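Local atomic coordinates of NAD nucleotidase (Haemophilus influenzae, PDB entry 3ZTV), a protein that degrades NAD to adenosine and nicotinamide riboside, acting as both a pyrophosphatase and a 5'-nucleotidase of broad specificity in the periplasm. Residues A354-G368 and V412-N424. Residues are numbered along the deposited sequence; the frame is centred on the assembly and turned at random.
Sequences AQEIVGVITGSAMPG and VRADILPGNVTFN
V421 O faces the N-H groups of both V358 and G359 where the antiparallel strands 357-362 and 419-422 meet. It takes a bond from V358 N (2.8 Å) and a weak one from G359 N, while V421 N returns a bond to G359 O. I361 and G419 then exchange a reciprocal pair; at phi 128° a side chain on G419 would run into the carbonyl O of P418, so glycine fits here. Past the loop at 363-365, M366 and I416 are joined by a second such pair, and a water donates to both S364 O and I416 O. At the other end, the backbone N424 N of the starting helix binds A354 O (3.1 Å), which also lies at the edge of the F423 ring.

Of the hydrogen bonds that join the segments, one uses a side chain: D415 OD1 accepts G368 N at 2.8 Å, nearly straight along N-H but from above the carboxylate plane.

Aliphatic side chains meet on the face that carries I361 and V421: I361 CD1 fits between V421 CG2 (3.8 Å) and I416 CG2, and unbranched, flexible M366, bent at chi3 (-73°), brings CE onto that same I416 methyl. V358 CB sits over one face of F423, offset toward its rim, and helix 545-555 packs against both residues.

The arrangement is a classic beta bulge, where outer strand 419-422 joins central strand 357-362 of a small three-stranded mixed sheet in the 5'-nucleotidase C-terminal domain.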
ATOM      1  N   ALA A 354     -12.898 -41.764  -9.591  1.00  7.05           N
ATOM      2  CA  ALA A 354     -14.141 -41.071  -9.292  1.00  7.64           C
ATOM      3  C   ALA A 354     -15.160 -41.971  -8.599  1.00  8.47           C
ATOM      4  O   ALA A 354     -16.131 -41.479  -8.020  1.00  7.49           O
ATOM      5  CB  ALA A 354     -14.743 -40.463 -10.554  1.00  9.61           C
ATOM      6  N   GLN A 355     -14.941 -43.286  -8.671  1.00  8.22           N
ATOM      7  CA  GLN A 355     -15.820 -44.262  -8.023  1.00  9.13           C
ATOM      8  C   GLN A 355     -15.427 -44.518  -6.575  1.00  9.93           C
ATOM      9  O   GLN A 355     -16.129 -45.232  -5.855  1.00 11.55           O
ATOM     10  CB  GLN A 355     -15.826 -45.578  -8.801  1.00  8.20           C
ATOM     11  CG  GLN A 355     -16.389 -45.449 -10.199  1.00  8.96           C
ATOM     12  CD  GLN A 355     -16.335 -46.762 -10.945  1.00  8.93           C
ATOM     13  OE1 GLN A 355     -17.208 -47.620 -10.784  1.00  9.37           O
ATOM     14  NE2 GLN A 355     -15.291 -46.940 -11.742  1.00  9.60           N
ATOM     15  N   GLU A 356     -14.301 -43.954  -6.149  1.00 10.16           N
ATOM     16  CA  GLU A 356     -13.858 -44.109  -4.766  1.00 10.30           C
ATOM     17  C   GLU A 356     -14.712 -43.289  -3.803  1.00 10.40           C
ATOM     18  O   GLU A 356     -15.342 -42.309  -4.189  1.00  9.81           O
ATOM     19  CB  GLU A 356     -12.368 -43.771  -4.621  1.00 11.15           C
ATOM     20  CG  GLU A 356     -11.460 -44.760  -5.338  1.00 14.12           C
ATOM     21  CD  GLU A 356      -9.976 -44.506  -5.113  1.00 13.87           C
ATOM     22  OE1 GLU A 356      -9.620 -43.466  -4.522  1.00 18.71           O
ATOM     23  OE2 GLU A 356      -9.161 -45.356  -5.535  1.00 18.34           O
ATOM     24  N   ILE A 357     -14.737 -43.714  -2.543  1.00 11.81           N
ATOM     25  CA  ILE A 357     -15.599 -43.107  -1.548  1.00 12.24           C
ATOM     26  C   ILE A 357     -14.957 -41.860  -0.950  1.00 13.39           C
ATOM     27  O   ILE A 357     -13.796 -41.892  -0.529  1.00 15.39           O
ATOM     28  CB  ILE A 357     -15.929 -44.124  -0.434  1.00 13.67           C
ATOM     29  CG1 ILE A 357     -16.666 -45.326  -1.033  1.00 14.83           C
ATOM     30  CG2 ILE A 357     -16.746 -43.474   0.666  1.00 15.41           C
ATOM     31  CD1 ILE A 357     -16.762 -46.521  -0.095  1.00 18.48           C
ATOM     32  N   VAL A 358     -15.706 -40.762  -0.937  1.00 11.60           N
ATOM     33  CA  VAL A 358     -15.212 -39.524  -0.338  1.00 12.48           C
ATOM     34  C   VAL A 358     -15.698 -39.373   1.099  1.00 15.21           C
ATOM     35  O   VAL A 358     -15.041 -38.734   1.918  1.00 18.51           O
ATOM     36  CB  VAL A 358     -15.582 -38.271  -1.178  1.00 12.79           C
ATOM     37  CG1 VAL A 358     -17.079 -38.022  -1.169  1.00 17.54           C
ATOM     38  CG2 VAL A 358     -14.837 -37.044  -0.667  1.00 15.84           C
ATOM     39  N   GLY A 359     -16.841 -39.971   1.413  1.00 14.16           N
ATOM     40  CA  GLY A 359     -17.338 -39.948   2.776  1.00 15.80           C
ATOM     41  C   GLY A 359     -18.520 -40.874   2.957  1.00 14.26           C
ATOM     42  O   GLY A 359     -19.044 -41.418   1.987  1.00 12.80           O
ATOM     43  N   VAL A 360     -18.939 -41.044   4.206  1.00 13.35           N
ATOM     44  CA  VAL A 360     -20.061 -41.901   4.547  1.00 14.28           C
ATOM     45  C   VAL A 360     -21.059 -41.090   5.353  1.00 14.15           C
ATOM     46  O   VAL A 360     -20.677 -40.349   6.261  1.00 15.66           O
ATOM     47  CB  VAL A 360     -19.602 -43.119   5.376  1.00 14.67           C
ATOM     48  CG1 VAL A 360     -20.797 -43.971   5.798  1.00 16.77           C
ATOM     49  CG2 VAL A 360     -18.610 -43.952   4.587  1.00 14.95           C
ATOM     50  N   ILE A 361     -22.331 -41.210   5.003  1.00 14.30           N
ATOM     51  CA  ILE A 361     -23.390 -40.561   5.763  1.00 15.81           C
ATOM     52  C   ILE A 361     -24.149 -41.593   6.585  1.00 16.65           C
ATOM     53  O   ILE A 361     -24.561 -42.629   6.068  1.00 17.47           O
ATOM     54  CB  ILE A 361     -24.372 -39.811   4.847  1.00 13.95           C
ATOM     55  CG1 ILE A 361     -23.638 -38.732   4.044  1.00 15.75           C
ATOM     56  CG2 ILE A 361     -25.496 -39.188   5.668  1.00 16.78           C
ATOM     57  CD1 ILE A 361     -24.501 -38.047   3.003  1.00 17.51           C
ATOM     58  N   THR A 362     -24.319 -41.302   7.869  1.00 17.02           N
ATOM     59  CA  THR A 362     -25.106 -42.150   8.751  1.00 16.67           C
ATOM     60  C   THR A 362     -26.366 -41.411   9.181  1.00 19.06           C
ATOM     61  O   THR A 362     -26.465 -40.189   9.043  1.00 18.97           O
ATOM     62  CB  THR A 362     -24.301 -42.579   9.992  1.00 19.74           C
ATOM     63  OG1 THR A 362     -23.788 -41.419  10.656  1.00 22.11           O
ATOM     64  CG2 THR A 362     -23.137 -43.474   9.588  1.00 22.12           C
ATOM     65  N   GLY A 363     -27.338 -42.155   9.693  1.00 20.79           N
ATOM     66  CA  GLY A 363     -28.579 -41.553  10.133  1.00 19.28           C
ATOM     67  C   GLY A 363     -29.685 -41.663   9.108  1.00 19.75           C
ATOM     68  O   GLY A 363     -29.648 -42.517   8.220  1.00 21.64           O
ATOM     69  N   SER A 364     -30.672 -40.782   9.231  1.00 19.62           N
ATOM     70  CA  SER A 364     -31.859 -40.828   8.393  1.00 22.23           C
ATOM     71  C   SER A 364     -31.684 -40.042   7.103  1.00 19.09           C
ATOM     72  O   SER A 364     -30.897 -39.095   7.042  1.00 21.35           O
ATOM     73  CB  SER A 364     -33.067 -40.286   9.162  1.00 23.44           C
ATOM     74  OG  SER A 364     -33.436 -41.169  10.206  1.00 27.17           O
ATOM     75  N   ALA A 365     -32.431 -40.439   6.080  1.00 19.37           N
ATOM     76  CA  ALA A 365     -32.436 -39.732   4.808  1.00 20.05           C
ATOM     77  C   ALA A 365     -32.724 -38.250   5.021  1.00 18.90           C
ATOM     78  O   ALA A 365     -33.528 -37.877   5.877  1.00 20.23           O
ATOM     79  CB  ALA A 365     -33.473 -40.341   3.876  1.00 20.14           C
ATOM     80  N   MET A 366     -32.047 -37.407   4.249  1.00 15.39           N
ATOM     81  CA  MET A 366     -32.320 -35.973   4.248  1.00 15.53           C
ATOM     82  C   MET A 366     -33.235 -35.658   3.065  1.00 14.10           C
ATOM     83  O   MET A 366     -32.808 -35.720   1.914  1.00 15.14           O
ATOM     84  CB  MET A 366     -31.009 -35.186   4.168  1.00 16.24           C
ATOM     85  CG  MET A 366     -30.213 -35.228   5.466  1.00 14.50           C
ATOM     86  SD  MET A 366     -28.541 -34.552   5.340  1.00 13.92           S
ATOM     87  CE  MET A 366     -27.703 -35.840   4.417  1.00 17.98           C
ATOM     88  N   PRO A 367     -34.514 -35.356   3.343  1.00 14.40           N
ATOM     89  CA  PRO A 367     -35.489 -35.192   2.259  1.00 15.75           C
ATOM     90  C   PRO A 367     -35.101 -34.070   1.301  1.00 13.13           C
ATOM     91  O   PRO A 367     -34.617 -33.019   1.731  1.00 13.94           O
ATOM     92  CB  PRO A 367     -36.786 -34.839   2.998  1.00 16.22           C
ATOM     93  CG  PRO A 367     -36.599 -35.377   4.377  1.00 19.21           C
ATOM     94  CD  PRO A 367     -35.134 -35.242   4.674  1.00 16.70           C
ATOM     95  N   GLY A 368     -35.317 -34.316   0.013  1.00 14.62           N
ATOM     96  CA  GLY A 368     -35.063 -33.340  -1.029  1.00 13.38           C
ATOM     97  C   GLY A 368     -35.981 -33.592  -2.209  1.00 14.68           C
ATOM     98  O   GLY A 368     -37.005 -34.271  -2.075  1.00 16.35           O
ATOM     99  N   VAL A 412     -31.859 -29.122  -5.776  1.00 13.03           N
ATOM    100  CA  VAL A 412     -31.617 -30.458  -5.240  1.00 18.63           C
ATOM    101  C   VAL A 412     -32.743 -31.396  -5.700  1.00 17.34           C
ATOM    102  O   VAL A 412     -33.913 -31.190  -5.369  1.00 19.71           O
ATOM    103  CB  VAL A 412     -31.476 -30.434  -3.696  1.00 21.44           C
ATOM    104  CG1 VAL A 412     -30.636 -29.235  -3.267  1.00 20.32           C
ATOM    105  CG2 VAL A 412     -32.834 -30.387  -3.020  1.00 20.07           C
ATOM    106  N   ARG A 413     -32.386 -32.417  -6.474  1.00 18.35           N
ATOM    107  CA  ARG A 413     -33.372 -33.196  -7.224  1.00 20.32           C
ATOM    108  C   ARG A 413     -33.891 -34.454  -6.532  1.00 19.34           C
ATOM    109  O   ARG A 413     -34.811 -35.098  -7.034  1.00 19.24           O
ATOM    110  CB  ARG A 413     -32.804 -33.588  -8.591  1.00 22.17           C
ATOM    111  CG  ARG A 413     -32.787 -32.476  -9.617  1.00 25.17           C
ATOM    112  CD  ARG A 413     -32.254 -33.001 -10.941  1.00 29.63           C
ATOM    113  NE  ARG A 413     -32.663 -32.175 -12.072  1.00 33.64           N
ATOM    114  CZ  ARG A 413     -32.214 -32.340 -13.312  1.00 35.93           C
ATOM    115  NH1 ARG A 413     -31.334 -33.297 -13.577  1.00 39.02           N
ATOM    116  NH2 ARG A 413     -32.639 -31.547 -14.286  1.00 36.18           N
ATOM    117  N   ALA A 414     -33.305 -34.812  -5.398  1.00 18.67           N
ATOM    118  CA  ALA A 414     -33.721 -36.026  -4.702  1.00 18.76           C
ATOM    119  C   ALA A 414     -33.284 -36.009  -3.248  1.00 16.01           C
ATOM    120  O   ALA A 414     -32.454 -35.188  -2.848  1.00 16.85           O
ATOM    121  CB  ALA A 414     -33.170 -37.263  -5.407  1.00 20.54           C
ATOM    122  N   ASP A 415     -33.847 -36.919  -2.456  1.00 17.01           N
ATOM    123  CA  ASP A 415     -33.403 -37.101  -1.085  1.00 15.17           C
ATOM    124  C   ASP A 415     -31.935 -37.496  -1.116  1.00 15.82           C
ATOM    125  O   ASP A 415     -31.479 -38.138  -2.064  1.00 15.55           O
ATOM    126  CB  ASP A 415     -34.181 -38.227  -0.383  1.00 16.48           C
ATOM    127  CG  ASP A 415     -35.678 -37.956  -0.274  1.00 17.54           C
ATOM    128  OD1 ASP A 415     -36.154 -36.880  -0.678  1.00 16.65           O
ATOM    129  OD2 ASP A 415     -36.391 -38.843   0.244  1.00 22.86           O
ATOM    130  N   ILE A 416     -31.200 -37.125  -0.076  1.00 13.72           N
ATOM    131  CA  ILE A 416     -29.845 -37.617   0.099  1.00 15.35           C
ATOM    132  C   ILE A 416     -29.892 -38.716   1.152  1.00 15.71           C
ATOM    133  O   ILE A 416     -30.198 -38.456   2.316  1.00 16.26           O
ATOM    134  CB  ILE A 416     -28.880 -36.495   0.517  1.00 15.15           C
ATOM    135  CG1 ILE A 416     -28.834 -35.419  -0.570  1.00 16.10           C
ATOM    136  CG2 ILE A 416     -27.492 -37.051   0.775  1.00 15.68           C
ATOM    137  CD1 ILE A 416     -27.950 -34.228  -0.238  1.00 17.86           C
ATOM    138  N   LEU A 417     -29.604 -39.943   0.728  1.00 16.29           N
ATOM    139  CA  LEU A 417     -29.780 -41.124   1.569  1.00 15.95           C
ATOM    140  C   LEU A 417     -28.493 -41.502   2.288  1.00 17.82           C
ATOM    141  O   LEU A 417     -27.399 -41.202   1.810  1.00 18.51           O
ATOM    142  CB  LEU A 417     -30.262 -42.302   0.715  1.00 17.82           C
ATOM    143  CG  LEU A 417     -31.517 -42.076  -0.131  1.00 19.58           C
ATOM    144  CD1 LEU A 417     -31.888 -43.348  -0.887  1.00 20.16           C
ATOM    145  CD2 LEU A 417     -32.678 -41.601   0.725  1.00 18.32           C
ATOM    146  N   PRO A 418     -28.617 -42.176   3.443  1.00 16.86           N
ATOM    147  CA  PRO A 418     -27.431 -42.647   4.165  1.00 15.33           C
ATOM    148  C   PRO A 418     -26.620 -43.630   3.326  1.00 14.42           C
ATOM    149  O   PRO A 418     -27.173 -44.284   2.439  1.00 16.84           O
ATOM    150  CB  PRO A 418     -28.021 -43.356   5.393  1.00 17.33           C
ATOM    151  CG  PRO A 418     -29.418 -43.703   4.994  1.00 18.87           C
ATOM    152  CD  PRO A 418     -29.866 -42.581   4.110  1.00 19.35           C
ATOM    153  N   GLY A 419     -25.326 -43.730   3.609  1.00 15.79           N
ATOM    154  CA  GLY A 419     -24.467 -44.668   2.915  1.00 16.61           C
ATOM    155  C   GLY A 419     -23.227 -44.006   2.352  1.00 14.59           C
ATOM    156  O   GLY A 419     -22.898 -42.871   2.700  1.00 15.64           O
ATOM    157  N   ASN A 420     -22.541 -44.725   1.472  1.00 14.02           N
ATOM    158  CA  ASN A 420     -21.329 -44.216   0.847  1.00 12.84           C
ATOM    159  C   ASN A 420     -21.612 -43.118  -0.171  1.00 13.30           C
ATOM    160  O   ASN A 420     -22.582 -43.190  -0.925  1.00 13.38           O
ATOM    161  CB  ASN A 420     -20.562 -45.351   0.173  1.00 14.32           C
ATOM    162  CG  ASN A 420     -20.226 -46.483   1.131  1.00 14.76           C
ATOM    163  OD1 ASN A 420     -20.403 -47.663   0.808  1.00 19.19           O
ATOM    164  ND2 ASN A 420     -19.734 -46.133   2.312  1.00 13.95           N
ATOM    165  N   VAL A 421     -20.758 -42.097  -0.179  1.00 11.39           N
ATOM    166  CA  VAL A 421     -20.813 -41.032  -1.178  1.00 11.38           C
ATOM    167  C   VAL A 421     -19.505 -41.026  -1.956  1.00 10.66           C
ATOM    168  O   VAL A 421     -18.433 -40.861  -1.368  1.00 11.55           O
ATOM    169  CB  VAL A 421     -21.006 -39.643  -0.530  1.00 12.03           C
ATOM    170  CG1 VAL A 421     -21.036 -38.556  -1.596  1.00 13.35           C
ATOM    171  CG2 VAL A 421     -22.278 -39.613   0.297  1.00 15.23           C
ATOM    172  N   THR A 422     -19.588 -41.205  -3.271  1.00  9.59           N
ATOM    173  CA  THR A 422     -18.408 -41.173  -4.132  1.00  9.10           C
ATOM    174  C   THR A 422     -18.272 -39.803  -4.805  1.00  8.71           C
ATOM    175  O   THR A 422     -19.180 -38.978  -4.742  1.00  8.98           O
ATOM    176  CB  THR A 422     -18.496 -42.258  -5.230  1.00  8.01           C
ATOM    177  OG1 THR A 422     -19.505 -41.896  -6.176  1.00  8.61           O
ATOM    178  CG2 THR A 422     -18.832 -43.625  -4.614  1.00  9.93           C
ATOM    179  N   PHE A 423     -17.139 -39.578  -5.463  1.00  8.20           N
ATOM    180  CA  PHE A 423     -16.956 -38.351  -6.233  1.00  8.77           C
ATOM    181  C   PHE A 423     -18.029 -38.217  -7.306  1.00  9.44           C
ATOM    182  O   PHE A 423     -18.591 -37.143  -7.500  1.00  9.71           O
ATOM    183  CB  PHE A 423     -15.560 -38.304  -6.857  1.00  9.20           C
ATOM    184  CG  PHE A 423     -14.448 -38.291  -5.847  1.00  7.69           C
ATOM    185  CD1 PHE A 423     -13.943 -39.486  -5.355  1.00  9.27           C
ATOM    186  CD2 PHE A 423     -13.915 -37.093  -5.375  1.00  8.30           C
ATOM    187  CE1 PHE A 423     -12.919 -39.503  -4.418  1.00  9.95           C
ATOM    188  CE2 PHE A 423     -12.892 -37.098  -4.436  1.00 12.31           C
ATOM    189  CZ  PHE A 423     -12.391 -38.299  -3.953  1.00 13.60           C
ATOM    190  N   ASN A 424     -18.332 -39.317  -8.000  1.00  8.50           N
ATOM    191  CA  ASN A 424     -19.375 -39.305  -9.024  1.00  8.69           C
ATOM    192  C   ASN A 424     -20.715 -38.908  -8.439  1.00  9.08           C
ATOM    193  O   ASN A 424     -21.490 -38.185  -9.064  1.00 10.98           O
ATOM    194  CB  ASN A 424     -19.533 -40.682  -9.673  1.00  9.29           C
ATOM    195  CG  ASN A 424     -18.451 -40.990 -10.675  1.00  9.48           C
ATOM    196  OD1 ASN A 424     -17.988 -40.111 -11.400  1.00 11.74           O
ATOM    197  ND2 ASN A 424     -18.053 -42.252 -10.741  1.00  9.91           N
TER
HETATM  198  O   HOH W   1     -28.933 -39.092   4.885  1.00 20.97           O